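Phosphotriesterase, putative (Deinococcus radiodurans, PDB 4J35) probably hydrolyses lactones as a metal-dependent enzyme of the phosphotriesterase family, here an engineered form with two cobalt ions, built for organophosphate hydrolysis. Local coordinates at residues T2-V6 and Q89-A93. The protein carries 7 engineered substitutions. Sequence-based numbering, arbitrary orientation.
Sequences TAQTV and QILCA
The carbonyl oxygen of Ile-90 accepts a hydrogen bond from the backbone N of Val-6, with N and O 2.9 Å apart. The donor lies almost straight out along the C=O axis, at 179°. Carbon packs round the same oxygen. CB of Thr-5 comes within 3.2 Å of Ile-90 O, and both methyls of Val-6 lie beside it. A water makes the second polar link: it donates to Gln-4 O and accepts from Cys-92 N.

Val-6 straddles this point with its two branches. CG2 meets CB of Ile-90 at 4.0 Å, while CG1, anti to the carbonyl carbon (chi1 -59°), reaches CB and SG of Cys-92. With an alanine here both methyls would go, which would probably open a gap beside Cys-92 and leave the Ile-90 carbonyl less well covered. Leu-91 works on the other flank. Its CG lies 3.6 Å from Gln-4 O, and its CD1 meets CG2 of Thr-5 at 4.0 Å. Thr-5 OG1 has its polar partners elsewhere, at Gly-8 O and Thr-7 OG1.

The strands 3-5 and 89-91 cross at 100°, so they do not pair as neighbours in one sheet. Strand 3-5 instead pairs antiparallel with strand 8-10. Strand 89-91 runs parallel to strand 61-66, and helix 76-86 packs on Ile-90, Cys-92 and Val-6. A bound cobalt(II) ion lies about 12 Å from the side chain of Cys-92. The arrangement fits an N-terminal beta hairpin laid across a strand of the TIM-barrel fold of the phosphotriesterase family.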
loop_
_atom_site.group_PDB
_atom_site.type_symbol
_atom_site.label_atom_id
_atom_site.label_comp_id
_atom_site.label_asym_id
_atom_site.label_seq_id
_atom_site.Cartn_x
_atom_site.Cartn_y
_atom_site.Cartn_z
ATOM N N THR A 2 7.095 -7.188 -16.342
ATOM C CA THR A 2 6.005 -7.940 -15.760
ATOM C C THR A 2 5.894 -7.573 -14.294
ATOM O O THR A 2 6.800 -6.946 -13.749
ATOM C CB THR A 2 6.236 -9.452 -15.886
ATOM O OG1 THR A 2 7.521 -9.786 -15.337
ATOM C CG2 THR A 2 6.183 -9.867 -17.358
ATOM N N ALA A 3 4.775 -7.950 -13.675
ATOM C CA ALA A 3 4.594 -7.782 -12.233
ATOM C C ALA A 3 4.841 -9.113 -11.566
ATOM O O ALA A 3 4.388 -10.146 -12.051
ATOM C CB ALA A 3 3.184 -7.320 -11.932
ATOM N N GLN A 4 5.543 -9.109 -10.440
ATOM C CA GLN A 4 5.702 -10.348 -9.706
ATOM C C GLN A 4 4.559 -10.507 -8.702
ATOM O O GLN A 4 4.519 -9.798 -7.708
ATOM C CB GLN A 4 7.059 -10.363 -9.002
ATOM C CG GLN A 4 7.497 -11.748 -8.579
ATOM C CD GLN A 4 7.669 -12.699 -9.747
ATOM O OE1 GLN A 4 7.967 -12.284 -10.875
ATOM N NE2 GLN A 4 7.482 -13.981 -9.485
ATOM N N THR A 5 3.636 -11.431 -8.963
ATOM C CA THR A 5 2.523 -11.689 -8.047
ATOM C C THR A 5 2.818 -12.936 -7.249
ATOM O O THR A 5 3.813 -13.613 -7.493
ATOM C CB THR A 5 1.179 -11.916 -8.779
ATOM O OG1 THR A 5 1.093 -13.278 -9.227
ATOM C CG2 THR A 5 1.034 -10.982 -9.931
ATOM N N VAL A 6 1.966 -13.238 -6.282
ATOM C CA VAL A 6 2.198 -14.373 -5.400
ATOM C C VAL A 6 1.920 -15.704 -6.125
ATOM O O VAL A 6 2.247 -16.770 -5.603
ATOM C CB VAL A 6 1.348 -14.267 -4.089
ATOM C CG1 VAL A 6 1.688 -12.973 -3.329
ATOM C CG2 VAL A 6 -0.146 -14.328 -4.391
ATOM N N GLN A 89 -5.473 -11.524 -8.728
ATOM C CA GLN A 89 -4.023 -11.385 -8.706
ATOM C C GLN A 89 -3.612 -10.532 -7.508
ATOM O O GLN A 89 -4.213 -9.483 -7.252
ATOM C CB GLN A 89 -3.532 -10.778 -10.026
ATOM C CG GLN A 89 -3.687 -11.779 -11.180
ATOM C CD GLN A 89 -3.566 -11.196 -12.588
ATOM O OE1 GLN A 89 -3.813 -10.015 -12.832
ATOM N NE2 GLN A 89 -3.201 -12.053 -13.528
ATOM N N ILE A 90 -2.588 -10.992 -6.792
ATOM C CA ILE A 90 -2.124 -10.332 -5.568
ATOM C C ILE A 90 -0.611 -10.135 -5.598
ATOM O O ILE A 90 0.155 -11.072 -5.820
ATOM C CB ILE A 90 -2.551 -11.097 -4.301
ATOM C CG1 ILE A 90 -4.084 -11.306 -4.308
ATOM C CG2 ILE A 90 -2.114 -10.333 -3.052
ATOM C CD1 ILE A 90 -4.676 -12.096 -3.070
ATOM N N LEU A 91 -0.177 -8.902 -5.400
ATOM C CA LEU A 91 1.251 -8.651 -5.220
ATOM C C LEU A 91 1.487 -8.505 -3.727
ATOM O O LEU A 91 0.641 -7.956 -3.055
ATOM C CB LEU A 91 1.682 -7.357 -5.921
ATOM C CG LEU A 91 1.910 -7.321 -7.439
ATOM C CD1 LEU A 91 0.608 -7.407 -8.205
ATOM C CD2 LEU A 91 2.661 -6.046 -7.803
ATOM N N CYS A 92 2.627 -8.956 -3.196
ATOM C CA CYS A 92 2.931 -8.693 -1.797
ATOM C C CYS A 92 4.194 -7.877 -1.670
ATOM O O CYS A 92 4.891 -7.687 -2.645
ATOM C CB CYS A 92 3.032 -9.982 -0.973
ATOM S SG CYS A 92 4.459 -11.001 -1.275
ATOM N N ALA A 93 4.416 -7.374 -0.460
ATOM C CA ALA A 93 5.476 -6.424 -0.171
ATOM C C ALA A 93 6.651 -7.039 0.565
ATOM O O ALA A 93 6.528 -8.045 1.266
ATOM C CB ALA A 93 4.913 -5.291 0.671
HETATM O O HOH W 1 4.141 -10.863 -5.014
#